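Local coordinates for protein putative phosphoenolpyruvate-dependent sugar phosphotransferase system (PTS) permease (Klebsiella pneumoniae subsp. pneumoniae, PDB 3MTQ) that probably serves as a mannose-type EIIA component of the bacterial phosphotransferase system, relaying phosphoryl groups during sugar uptake, at residues L36-I50 against G109-S121. Residues are numbered along the deposited sequence; the frame is centred on the assembly and turned at random.
Sequences LLNSVELILGKQPDI and GLNLPLIIDLLIS
A knob-into-hole contact joins two neighbouring helices: the side chain of Leu-112, in the first turn of helix 112-120, sits among Leu-36, Ser-39, Val-40 and Ile-43. Its two methyls divide the work. Leu-112 and Val-40 slide past each other in opposite directions, Leu-112 CD1 lying 3.7 Å from Val-40 CG2, and Leu-112 CD2 meets Ile-43 CD1 tip to tip at 3.9 Å. Ser-39 closes the hole with CB; its OG is hydrogen-bonded to the backbone O of His-29 of the second subunit, so the pocket borders the dimer interface. With CG anti to the backbone N (chi1 -176°), Leu-36 sends CD1 over the start of helix 112-120 and CD2 to within 3.5 Å of Leu-110 CD2. The axes of helix segments 36-44 and 112-120 cross at -47°, 10.2 Å apart at closest approach, as two helices packed beside the parallel four-stranded sheet of this EIIA-type alpha/beta fold; Leu-110 and Ile-115 also touch Phe-26 of the inner strand 22-29. Further along, the branches of Val-40 part: CG2 packs 3.7 Å from Ile-115 CG2, and CG1 lies 3.6 Å from Leu-119 CD1. That same Leu-119 methyl meets Leu-44 CD1, which also lies 3.5 Å from Ile-116 CD1 in one of that residue's two conformers. Past Gly-45, which leaves the helix with positive phi, the side-chain end of Gln-47 meets the Leu-119 methyls from the opposite direction, OE1 being near both; its bent side chain is held by NE2 bonding to Gly-45 O, and its backbone N reaches Glu-41 OE2 (2.8 Å). At the far end, Asn-111 OD1 N-caps helix 112-120 by accepting from Leu-114 N, while ND2 holds Gly-109 O.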
# COMPACT_ATOMS: atom_id res chain seq x y z
N LEU A 36 0.47 2.02 7.41
CA LEU A 36 -0.83 1.69 6.80
C LEU A 36 -1.95 1.59 7.85
O LEU A 36 -3.05 2.11 7.66
CB LEU A 36 -0.77 0.37 6.00
CG LEU A 36 -2.06 -0.00 5.24
CD1 LEU A 36 -2.43 1.11 4.31
CD2 LEU A 36 -1.81 -1.27 4.48
N LEU A 37 -1.67 0.93 8.97
CA LEU A 37 -2.62 0.88 10.09
C LEU A 37 -2.96 2.30 10.56
O LEU A 37 -4.07 2.57 10.94
CB LEU A 37 -2.07 0.02 11.23
CG LEU A 37 -2.99 -0.11 12.45
CD1 LEU A 37 -4.29 -0.75 12.03
CD2 LEU A 37 -2.28 -0.93 13.55
N ASN A 38 -1.99 3.19 10.55
CA ASN A 38 -2.23 4.60 10.88
C ASN A 38 -3.28 5.23 9.96
O ASN A 38 -4.23 5.86 10.42
CB ASN A 38 -0.92 5.37 10.89
CG ASN A 38 -1.06 6.77 11.38
OD1 ASN A 38 -0.51 7.70 10.79
ND2 ASN A 38 -1.81 6.94 12.48
N SER A 39 -3.13 5.02 8.66
CA SER A 39 -4.10 5.49 7.67
C SER A 39 -5.51 5.00 7.95
O SER A 39 -6.47 5.78 7.94
CB SER A 39 -3.67 5.07 6.28
OG SER A 39 -2.48 5.73 5.89
N VAL A 40 -5.60 3.70 8.18
CA VAL A 40 -6.85 2.98 8.38
C VAL A 40 -7.55 3.55 9.60
O VAL A 40 -8.74 3.75 9.62
CB VAL A 40 -6.58 1.47 8.57
CG1 VAL A 40 -7.85 0.71 9.08
CG2 VAL A 40 -5.95 0.83 7.29
N GLU A 41 -6.77 3.80 10.64
CA GLU A 41 -7.33 4.26 11.90
C GLU A 41 -7.75 5.71 11.89
O GLU A 41 -8.68 6.09 12.58
CB GLU A 41 -6.36 3.99 13.02
CG GLU A 41 -6.20 2.51 13.30
CD GLU A 41 -5.38 2.26 14.56
OE1 GLU A 41 -4.53 3.13 14.88
OE2 GLU A 41 -5.60 1.21 15.23
N LEU A 42 -7.08 6.53 11.10
CA LEU A 42 -7.51 7.90 10.85
C LEU A 42 -8.82 7.90 10.10
O LEU A 42 -9.62 8.84 10.21
CB LEU A 42 -6.45 8.66 10.04
CG LEU A 42 -5.15 8.92 10.81
CD1 LEU A 42 -4.05 9.43 9.88
CD2 LEU A 42 -5.45 9.90 11.91
N ILE A 43 -9.06 6.87 9.31
CA ILE A 43 -10.30 6.84 8.55
C ILE A 43 -11.44 6.13 9.29
O ILE A 43 -12.54 6.67 9.32
CB ILE A 43 -10.14 6.24 7.12
CG1 ILE A 43 -9.24 7.13 6.24
CG2 ILE A 43 -11.53 6.10 6.50
CD1 ILE A 43 -8.55 6.41 5.04
N LEU A 44 -11.19 4.94 9.84
CA LEU A 44 -12.24 4.08 10.43
C LEU A 44 -12.16 3.92 11.94
O LEU A 44 -12.87 3.10 12.51
CB LEU A 44 -12.26 2.69 9.78
CG LEU A 44 -12.59 2.59 8.30
CD1 LEU A 44 -12.47 1.12 7.84
CD2 LEU A 44 -13.95 3.14 8.01
N GLY A 45 -11.29 4.70 12.59
CA GLY A 45 -11.03 4.57 14.03
C GLY A 45 -10.07 3.41 14.41
O GLY A 45 -9.74 2.56 13.59
N LYS A 46 -9.68 3.37 15.69
CA LYS A 46 -8.74 2.36 16.19
C LYS A 46 -9.14 0.91 15.86
O LYS A 46 -10.31 0.56 15.89
CB LYS A 46 -8.48 2.53 17.70
CG LYS A 46 -7.25 3.42 18.02
CD LYS A 46 -7.45 4.34 19.23
CE LYS A 46 -6.27 5.36 19.42
NZ LYS A 46 -6.71 6.73 19.94
N GLN A 47 -8.14 0.10 15.53
CA GLN A 47 -8.37 -1.24 15.07
C GLN A 47 -7.71 -2.27 15.99
O GLN A 47 -6.63 -2.76 15.72
CB GLN A 47 -7.89 -1.39 13.62
CG GLN A 47 -8.64 -0.49 12.62
CD GLN A 47 -10.11 -0.87 12.47
OE1 GLN A 47 -10.47 -2.05 12.53
NE2 GLN A 47 -10.99 0.15 12.29
N PRO A 48 -8.43 -2.66 17.04
CA PRO A 48 -7.90 -3.59 18.03
C PRO A 48 -7.53 -4.97 17.46
O PRO A 48 -6.65 -5.62 18.01
CB PRO A 48 -9.03 -3.70 19.06
CG PRO A 48 -10.23 -3.27 18.40
CD PRO A 48 -9.84 -2.33 17.29
N ASP A 49 -8.17 -5.40 16.37
CA ASP A 49 -7.88 -6.71 15.80
C ASP A 49 -6.96 -6.75 14.59
O ASP A 49 -6.84 -7.80 13.92
CB ASP A 49 -9.20 -7.41 15.50
CG ASP A 49 -10.02 -7.61 16.76
OD1 ASP A 49 -9.44 -8.15 17.73
OD2 ASP A 49 -11.20 -7.17 16.79
N ILE A 50 -6.27 -5.64 14.33
CA ILE A 50 -5.20 -5.62 13.33
C ILE A 50 -3.88 -5.63 14.07
O ILE A 50 -3.65 -4.77 14.92
CB ILE A 50 -5.27 -4.41 12.41
CG1 ILE A 50 -6.62 -4.40 11.62
CG2 ILE A 50 -4.05 -4.39 11.47
CD1 ILE A 50 -6.84 -3.15 10.74
N GLY A 109 0.14 -7.93 -1.17
CA GLY A 109 -0.04 -6.59 -1.79
C GLY A 109 -0.83 -5.59 -0.97
O GLY A 109 -1.74 -4.92 -1.45
N LEU A 110 -0.44 -5.42 0.28
CA LEU A 110 -1.04 -4.43 1.12
C LEU A 110 -1.28 -3.09 0.46
O LEU A 110 -0.41 -2.55 -0.23
CB LEU A 110 -0.11 -4.13 2.30
CG LEU A 110 -0.11 -4.89 3.59
CD1 LEU A 110 0.99 -4.22 4.40
CD2 LEU A 110 -1.44 -4.79 4.32
N ASN A 111 -2.46 -2.55 0.70
CA ASN A 111 -2.86 -1.26 0.19
C ASN A 111 -4.11 -0.82 0.92
O ASN A 111 -4.79 -1.63 1.54
CB ASN A 111 -3.08 -1.31 -1.36
CG ASN A 111 -4.29 -2.12 -1.77
OD1 ASN A 111 -5.44 -1.63 -1.73
ND2 ASN A 111 -4.06 -3.35 -2.21
N LEU A 112 -4.35 0.46 0.93
CA LEU A 112 -5.42 1.04 1.71
C LEU A 112 -6.81 0.68 1.19
O LEU A 112 -7.68 0.25 1.94
CB LEU A 112 -5.28 2.56 1.77
CG LEU A 112 -6.18 3.33 2.74
CD1 LEU A 112 -6.41 2.70 4.17
CD2 LEU A 112 -5.72 4.81 2.84
N PRO A 113 -7.01 0.81 -0.11
CA PRO A 113 -8.38 0.49 -0.49
C PRO A 113 -8.76 -0.93 -0.06
O PRO A 113 -9.90 -1.17 0.38
CB PRO A 113 -8.37 0.58 -2.02
CG PRO A 113 -7.00 1.08 -2.44
CD PRO A 113 -6.20 1.43 -1.17
N LEU A 114 -7.86 -1.89 -0.22
CA LEU A 114 -8.12 -3.30 0.18
C LEU A 114 -8.56 -3.46 1.61
O LEU A 114 -9.59 -4.08 1.93
CB LEU A 114 -6.91 -4.17 -0.09
CG LEU A 114 -6.97 -5.61 0.41
CD1 LEU A 114 -8.06 -6.36 -0.37
CD2 LEU A 114 -5.60 -6.26 0.23
N ILE A 115 -7.79 -2.85 2.51
CA ILE A 115 -8.16 -2.87 3.89
C ILE A 115 -9.50 -2.21 4.23
O ILE A 115 -10.30 -2.77 4.98
CB ILE A 115 -6.99 -2.26 4.73
CG1 ILE A 115 -5.70 -2.98 4.40
CG2 ILE A 115 -7.37 -2.38 6.20
CD1 ILE A 115 -5.81 -4.47 4.43
N ILE A 116 -9.79 -1.06 3.65
CA ILE A 116 -11.07 -0.38 3.84
C ILE A 116 -12.26 -1.26 3.37
O ILE A 116 -13.29 -1.39 4.06
CB ILE A 116 -11.09 0.97 3.12
CG1 ILE A 116 -10.12 1.94 3.80
CG2 ILE A 116 -12.48 1.58 3.16
CD1 ILE A 116 -10.30 1.96 5.29
N ASP A 117 -12.12 -1.87 2.19
CA ASP A 117 -13.18 -2.74 1.66
C ASP A 117 -13.43 -3.96 2.56
O ASP A 117 -14.59 -4.34 2.81
CB ASP A 117 -12.88 -3.21 0.24
CG ASP A 117 -14.15 -3.50 -0.56
OD1 ASP A 117 -14.87 -2.52 -0.84
OD2 ASP A 117 -14.46 -4.68 -0.89
N LEU A 118 -12.36 -4.59 3.03
CA LEU A 118 -12.44 -5.71 3.98
C LEU A 118 -13.17 -5.31 5.28
O LEU A 118 -14.03 -6.05 5.77
CB LEU A 118 -11.04 -6.25 4.32
CG LEU A 118 -10.37 -7.05 3.19
CD1 LEU A 118 -8.85 -7.30 3.42
CD2 LEU A 118 -11.14 -8.35 3.01
N LEU A 119 -12.82 -4.15 5.83
CA LEU A 119 -13.41 -3.72 7.08
C LEU A 119 -14.90 -3.34 6.97
O LEU A 119 -15.69 -3.71 7.85
CB LEU A 119 -12.56 -2.60 7.71
CG LEU A 119 -11.17 -3.01 8.21
CD1 LEU A 119 -10.41 -1.73 8.69
CD2 LEU A 119 -11.19 -4.08 9.32
N ILE A 120 -15.27 -2.61 5.91
CA ILE A 120 -16.68 -2.34 5.51
C ILE A 120 -17.55 -3.62 5.45
O ILE A 120 -18.62 -3.68 6.06
CB ILE A 120 -16.72 -1.64 4.11
CG1 ILE A 120 -16.31 -0.17 4.25
CG2 ILE A 120 -18.11 -1.76 3.41
CD1 ILE A 120 -16.27 0.55 2.97
N SER A 121 -17.07 -4.63 4.71
CA SER A 121 -17.74 -5.92 4.59
C SER A 121 -17.43 -6.92 5.69
O SER A 121 -17.46 -8.09 5.49
CB SER A 121 -17.37 -6.50 3.24
OG SER A 121 -17.78 -5.60 2.25